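Local coordinates for methylocystis parvus OBBP MbnE (PDB 5ICQ), which probably binds the copper-chelating peptide methanobactin in the periplasm, as a solute-binding protein of its transport machinery, at residues R487-V500 with R512-L526. Residues are numbered along the deposited sequence; the frame is centred on the assembly and turned at random.
Sequences RQKFDFDMMIGQYV and RWSSATANQESSFNL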
loop_
_atom_site.group_PDB
_atom_site.type_symbol
_atom_site.label_atom_id
_atom_site.label_comp_id
_atom_site.label_asym_id
_atom_site.label_seq_id
_atom_site.Cartn_x
_atom_site.Cartn_y
_atom_site.Cartn_z
ATOM N N ARG A 487 4.484 -19.862 6.594
ATOM C CA ARG A 487 3.497 -18.791 6.560
ATOM C C ARG A 487 2.296 -19.194 5.710
ATOM O O ARG A 487 1.144 -18.935 6.086
ATOM C CB ARG A 487 4.131 -17.505 6.029
ATOM C CG ARG A 487 3.187 -16.322 5.996
ATOM C CD ARG A 487 3.780 -15.153 5.224
ATOM N NE ARG A 487 3.764 -15.430 3.793
ATOM C CZ ARG A 487 4.807 -15.288 2.984
ATOM N NH1 ARG A 487 5.966 -14.846 3.457
ATOM N NH2 ARG A 487 4.684 -15.576 1.695
ATOM N N GLN A 488 2.552 -19.851 4.571
ATOM C CA GLN A 488 1.481 -20.261 3.664
ATOM C C GLN A 488 0.559 -21.292 4.299
ATOM O O GLN A 488 -0.652 -21.291 4.044
ATOM C CB GLN A 488 2.081 -20.819 2.367
ATOM C CG GLN A 488 2.612 -19.720 1.456
ATOM C CD GLN A 488 3.426 -20.264 0.291
ATOM O OE1 GLN A 488 3.777 -21.443 0.261
ATOM N NE2 GLN A 488 3.727 -19.402 -0.673
ATOM N N LYS A 489 1.115 -22.200 5.098
ATOM C CA LYS A 489 0.345 -23.243 5.753
ATOM C C LYS A 489 -0.150 -22.840 7.136
ATOM O O LYS A 489 -0.819 -23.648 7.791
ATOM C CB LYS A 489 1.187 -24.518 5.856
ATOM C CG LYS A 489 1.624 -25.047 4.494
ATOM C CD LYS A 489 2.410 -26.353 4.607
ATOM C CE LYS A 489 2.581 -27.014 3.234
ATOM N NZ LYS A 489 3.373 -28.281 3.297
ATOM N N PHE A 490 0.157 -21.616 7.583
ATOM C CA PHE A 490 -0.188 -21.140 8.927
ATOM C C PHE A 490 0.418 -22.035 10.011
ATOM O O PHE A 490 -0.196 -22.289 11.054
ATOM C CB PHE A 490 -1.710 -21.012 9.095
ATOM C CG PHE A 490 -2.377 -20.216 7.983
ATOM C CD1 PHE A 490 -1.987 -18.913 7.707
ATOM C CD2 PHE A 490 -3.393 -20.784 7.219
ATOM C CE1 PHE A 490 -2.601 -18.168 6.681
ATOM C CE2 PHE A 490 -4.016 -20.053 6.191
ATOM C CZ PHE A 490 -3.608 -18.749 5.913
ATOM N N ASP A 491 1.648 -22.498 9.777
ATOM C CA ASP A 491 2.338 -23.361 10.735
ATOM C C ASP A 491 3.227 -22.500 11.638
ATOM O O ASP A 491 4.461 -22.487 11.551
ATOM C CB ASP A 491 3.135 -24.438 10.013
ATOM C CG ASP A 491 3.890 -25.342 10.969
ATOM O OD1 ASP A 491 3.535 -25.384 12.175
ATOM O OD2 ASP A 491 4.848 -25.999 10.516
ATOM N N PHE A 492 2.557 -21.763 12.520
ATOM C CA PHE A 492 3.237 -20.900 13.481
ATOM C C PHE A 492 2.281 -20.634 14.639
ATOM O O PHE A 492 1.059 -20.764 14.496
ATOM C CB PHE A 492 3.700 -19.582 12.830
ATOM C CG PHE A 492 2.571 -18.779 12.204
ATOM C CD1 PHE A 492 1.796 -17.922 12.980
ATOM C CD2 PHE A 492 2.296 -18.887 10.844
ATOM C CE1 PHE A 492 0.745 -17.203 12.415
ATOM C CE2 PHE A 492 1.252 -18.158 10.265
ATOM C CZ PHE A 492 0.478 -17.319 11.056
ATOM N N ASP A 493 2.860 -20.302 15.803
ATOM C CA ASP A 493 2.056 -19.775 16.907
ATOM C C ASP A 493 1.873 -18.272 16.759
ATOM O O ASP A 493 0.764 -17.746 16.941
ATOM C CB ASP A 493 2.719 -20.059 18.265
ATOM C CG ASP A 493 2.825 -21.541 18.589
ATOM O OD1 ASP A 493 1.957 -22.336 18.154
ATOM O OD2 ASP A 493 3.788 -21.899 19.307
ATOM N N MET A 494 2.966 -17.579 16.442
ATOM C CA MET A 494 3.005 -16.134 16.278
ATOM C C MET A 494 4.062 -15.805 15.236
ATOM O O MET A 494 5.089 -16.483 15.147
ATOM C CB MET A 494 3.340 -15.434 17.606
ATOM C CG MET A 494 3.490 -13.901 17.494
ATOM S SD MET A 494 3.714 -13.140 19.122
ATOM C CE MET A 494 2.053 -13.253 19.771
ATOM N N MET A 495 3.803 -14.777 14.441
ATOM C CA MET A 495 4.795 -14.298 13.493
ATOM C C MET A 495 4.520 -12.821 13.303
ATOM O O MET A 495 3.540 -12.287 13.828
ATOM C CB MET A 495 4.738 -15.070 12.162
ATOM C CG MET A 495 3.427 -14.946 11.406
ATOM S SD MET A 495 3.560 -15.698 9.750
ATOM C CE MET A 495 4.437 -14.399 8.873
ATOM N N ILE A 496 5.392 -12.145 12.569
ATOM C CA ILE A 496 5.198 -10.722 12.295
ATOM C C ILE A 496 4.551 -10.597 10.926
ATOM O O ILE A 496 5.018 -11.206 9.958
ATOM C CB ILE A 496 6.524 -9.950 12.389
ATOM C CG1 ILE A 496 6.952 -9.896 13.860
ATOM C CG2 ILE A 496 6.361 -8.543 11.812
ATOM C CD1 ILE A 496 8.360 -9.356 14.098
ATOM N N GLY A 497 3.447 -9.847 10.851
ATOM C CA GLY A 497 2.703 -9.726 9.619
ATOM C C GLY A 497 2.462 -8.271 9.276
ATOM O O GLY A 497 2.563 -7.387 10.124
ATOM N N GLN A 498 2.122 -8.037 8.010
ATOM C CA GLN A 498 1.901 -6.692 7.499
ATOM C C GLN A 498 0.495 -6.563 6.922
ATOM O O GLN A 498 0.039 -7.438 6.176
ATOM C CB GLN A 498 2.958 -6.364 6.443
ATOM C CG GLN A 498 2.814 -5.010 5.813
ATOM C CD GLN A 498 4.059 -4.592 5.052
ATOM O OE1 GLN A 498 4.313 -5.068 3.945
ATOM N NE2 GLN A 498 4.845 -3.695 5.648
ATOM N N TYR A 499 -0.190 -5.464 7.273
ATOM C CA TYR A 499 -1.531 -5.118 6.771
ATOM C C TYR A 499 -1.463 -3.647 6.356
ATOM O O TYR A 499 -1.878 -2.776 7.114
ATOM C CB TYR A 499 -2.608 -5.350 7.840
ATOM C CG TYR A 499 -2.659 -6.780 8.321
ATOM C CD1 TYR A 499 -1.827 -7.221 9.346
ATOM C CD2 TYR A 499 -3.510 -7.697 7.721
ATOM C CE1 TYR A 499 -1.856 -8.544 9.775
ATOM C CE2 TYR A 499 -3.557 -9.022 8.154
ATOM C CZ TYR A 499 -2.731 -9.432 9.184
ATOM O OH TYR A 499 -2.755 -10.745 9.612
ATOM N N VAL A 500 -0.905 -3.377 5.173
ATOM C CA VAL A 500 -0.604 -1.996 4.788
ATOM C C VAL A 500 -1.893 -1.197 4.645
ATOM O O VAL A 500 -2.803 -1.593 3.908
ATOM C CB VAL A 500 0.201 -1.966 3.477
ATOM C CG1 VAL A 500 0.294 -0.526 2.945
ATOM C CG2 VAL A 500 1.598 -2.552 3.673
ATOM N N ARG A 512 -7.481 -10.190 3.536
ATOM C CA ARG A 512 -6.736 -10.116 4.793
ATOM C C ARG A 512 -7.546 -10.546 6.013
ATOM O O ARG A 512 -6.955 -10.965 7.015
ATOM C CB ARG A 512 -6.266 -8.688 5.045
ATOM C CG ARG A 512 -5.387 -8.086 3.969
ATOM C CD ARG A 512 -5.282 -6.592 4.202
ATOM N NE ARG A 512 -4.409 -5.936 3.228
ATOM C CZ ARG A 512 -4.002 -4.671 3.328
ATOM N NH1 ARG A 512 -4.380 -3.926 4.360
ATOM N NH2 ARG A 512 -3.204 -4.152 2.402
ATOM N N TRP A 513 -8.874 -10.377 5.991
ATOM C CA TRP A 513 -9.642 -10.487 7.235
ATOM C C TRP A 513 -10.947 -11.271 7.143
ATOM O O TRP A 513 -11.565 -11.477 8.188
ATOM C CB TRP A 513 -9.956 -9.080 7.794
ATOM C CG TRP A 513 -8.714 -8.359 8.246
ATOM C CD1 TRP A 513 -8.096 -7.300 7.634
ATOM C CD2 TRP A 513 -7.918 -8.680 9.402
ATOM N NE1 TRP A 513 -6.960 -6.947 8.342
ATOM C CE2 TRP A 513 -6.837 -7.774 9.433
ATOM C CE3 TRP A 513 -8.024 -9.642 10.413
ATOM C CZ2 TRP A 513 -5.863 -7.807 10.441
ATOM C CZ3 TRP A 513 -7.059 -9.671 11.419
ATOM C CH2 TRP A 513 -5.987 -8.765 11.416
ATOM N N SER A 514 -11.396 -11.712 5.966
ATOM C CA SER A 514 -12.704 -12.356 5.877
ATOM C C SER A 514 -12.649 -13.790 6.393
ATOM O O SER A 514 -11.616 -14.465 6.320
ATOM C CB SER A 514 -13.227 -12.356 4.437
ATOM O OG SER A 514 -12.508 -13.296 3.662
ATOM N N SER A 515 -13.791 -14.248 6.920
ATOM C CA SER A 515 -13.913 -15.643 7.347
ATOM C C SER A 515 -13.579 -16.595 6.205
ATOM O O SER A 515 -13.010 -17.672 6.427
ATOM C CB SER A 515 -15.338 -15.919 7.829
ATOM O OG SER A 515 -15.673 -15.117 8.945
ATOM N N ALA A 516 -13.955 -16.221 4.979
ATOM C CA ALA A 516 -13.751 -17.092 3.820
ATOM C C ALA A 516 -12.275 -17.398 3.578
ATOM O O ALA A 516 -11.945 -18.474 3.063
ATOM C CB ALA A 516 -14.364 -16.453 2.573
ATOM N N THR A 517 -11.372 -16.488 3.942
ATOM C CA THR A 517 -9.951 -16.713 3.706
ATOM C C THR A 517 -9.198 -17.130 4.958
ATOM O O THR A 517 -7.984 -17.350 4.883
ATOM C CB THR A 517 -9.288 -15.463 3.125
ATOM O OG1 THR A 517 -9.425 -14.363 4.037
ATOM C CG2 THR A 517 -9.913 -15.104 1.772
ATOM N N ALA A 518 -9.884 -17.247 6.099
ATOM C CA ALA A 518 -9.196 -17.554 7.351
ATOM C C ALA A 518 -8.496 -18.912 7.316
ATOM O O ALA A 518 -7.517 -19.118 8.044
ATOM C CB ALA A 518 -10.182 -17.521 8.519
ATOM N N ASN A 519 -8.983 -19.852 6.512
ATOM C CA ASN A 519 -8.397 -21.192 6.467
ATOM C C ASN A 519 -8.105 -21.610 5.038
ATOM O O ASN A 519 -8.236 -22.781 4.662
ATOM C CB ASN A 519 -9.295 -22.196 7.182
ATOM C CG ASN A 519 -9.323 -21.946 8.666
ATOM O OD1 ASN A 519 -8.401 -22.336 9.387
ATOM N ND2 ASN A 519 -10.351 -21.254 9.134
ATOM N N GLN A 520 -7.648 -20.655 4.244
ATOM C CA GLN A 520 -7.264 -20.853 2.852
ATOM C C GLN A 520 -5.748 -20.700 2.758
ATOM O O GLN A 520 -5.213 -19.631 3.067
ATOM C CB GLN A 520 -7.994 -19.827 1.983
ATOM C CG GLN A 520 -7.558 -19.711 0.540
ATOM C CD GLN A 520 -8.183 -18.485 -0.108
ATOM O OE1 GLN A 520 -7.486 -17.550 -0.504
ATOM N NE2 GLN A 520 -9.512 -18.470 -0.187
ATOM N N GLU A 521 -5.056 -21.766 2.357
ATOM C CA GLU A 521 -3.597 -21.722 2.292
ATOM C C GLU A 521 -3.125 -20.553 1.438
ATOM O O GLU A 521 -3.741 -20.211 0.425
ATOM C CB GLU A 521 -3.044 -23.037 1.736
ATOM C CG GLU A 521 -3.235 -24.204 2.678
ATOM C CD GLU A 521 -2.138 -25.252 2.562
ATOM O OE1 GLU A 521 -1.477 -25.329 1.502
ATOM O OE2 GLU A 521 -1.935 -25.992 3.549
ATOM N N SER A 522 -2.047 -19.909 1.895
ATOM C CA SER A 522 -1.383 -18.769 1.270
ATOM C C SER A 522 -2.172 -17.472 1.352
ATOM O O SER A 522 -1.755 -16.482 0.755
ATOM C CB SER A 522 -1.039 -19.038 -0.204
ATOM O OG SER A 522 -0.196 -20.164 -0.320
ATOM N N SER A 523 -3.285 -17.429 2.080
ATOM C CA SER A 523 -4.006 -16.166 2.111
ATOM C C SER A 523 -3.301 -15.177 3.036
ATOM O O SER A 523 -2.439 -15.542 3.841
ATOM C CB SER A 523 -5.460 -16.371 2.553
ATOM O OG SER A 523 -5.577 -16.340 3.962
ATOM N N PHE A 524 -3.694 -13.908 2.920
ATOM C CA PHE A 524 -3.184 -12.827 3.761
ATOM C C PHE A 524 -3.790 -12.809 5.155
ATOM O O PHE A 524 -3.367 -11.996 5.985
ATOM C CB PHE A 524 -3.443 -11.477 3.090
ATOM C CG PHE A 524 -2.722 -11.315 1.784
ATOM C CD1 PHE A 524 -1.591 -12.061 1.509
ATOM C CD2 PHE A 524 -3.168 -10.422 0.824
ATOM C CE1 PHE A 524 -0.920 -11.921 0.304
ATOM C CE2 PHE A 524 -2.494 -10.282 -0.382
ATOM C CZ PHE A 524 -1.374 -11.031 -0.633
ATOM N N ASN A 525 -4.758 -13.673 5.432
ATOM C CA ASN A 525 -5.437 -13.673 6.728
ATOM C C ASN A 525 -4.621 -14.512 7.715
ATOM O O ASN A 525 -4.972 -15.637 8.078
ATOM C CB ASN A 525 -6.865 -14.191 6.571
ATOM C CG ASN A 525 -7.715 -13.962 7.819
ATOM O OD1 ASN A 525 -7.188 -13.750 8.912
ATOM N ND2 ASN A 525 -9.034 -14.024 7.656
ATOM N N LEU A 526 -3.491 -13.933 8.146
ATOM C CA LEU A 526 -2.530 -14.706 8.934
ATOM C C LEU A 526 -3.090 -15.101 10.296
ATOM O O LEU A 526 -2.768 -16.178 10.810
ATOM C CB LEU A 526 -1.248 -13.901 9.112
ATOM C CG LEU A 526 -0.576 -13.506 7.804
ATOM C CD1 LEU A 526 0.658 -12.631 8.073
ATOM C CD2 LEU A 526 -0.198 -14.762 7.061
HETATM O O HOH W 1 -0.428 -17.406 4.096
HETATM O O HOH W 2 -2.991 -24.726 6.377
HETATM O O HOH W 3 -1.318 -10.075 5.514
HETATM O O HOH W 4 -5.354 -11.811 9.796
#
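Tyr499 lays one face of its ring on the six-membered ring of Trp513 in an offset stack, centroids 4.6 Å apart and planes at 26°, with CZ2 of the tryptophan set toward the tyrosine rim. A water over the Trp513 ring is hydrogen-bonded to Tyr499 OH and donates to Asn525 OD1, a side chain also held by Ala529. Arg512 CB meets Tyr499 at its edge, in the ring plane. The guanidinium of Arg512 carries Tyr499 CA over one face, while Val500 O lies at its edge. Both terminal nitrogens reach that oxygen: NH2 at 3.0 Å from Val500 O, on a lone pair, and NH1 from above the carbonyl plane. With chi2 and chi3 both anti (167° and 178°), the arginine passes CD along Tyr499 CD2 to get there. Shortened to an alanine, Arg512 would keep the CB at the ring edge, but Val500 O would probably be left without both donors.

Phe490, leaving helix 480-489 through a Schellman motif, presents its ring edge to Gln520 O (3.4 Å from CE2) and Ser523 OG. Gln488 O sits over the centre of one face, and also accepts from Ser522 N at 2.9 Å, where the type II beta turn from Gln520 to Ser523 meets the helix's last turn. Between the two aromatic groups lies Leu526: CD2 touches Phe490 CE1 at 4.2 Å, CD1 rests 3.9 Å from Gly497 CA, and CB lies 3.5 Å from Tyr499 OH. Phe492, with Met495 SD over one face, has Leu526 O at its edge, near CZ; that oxygen accepts a hydrogen bond from Arg329.

Water bridges Arg487 O to Ser523 O and Gln498 O to Phe524 O. The contact thus ties the end of helix 480-489 and strand 494-498 with the residues just beyond it to the end of helix 508-513 and the following loop, through an apolar centre flanked by carbonyls satisfied by arginine, backbone amide and water.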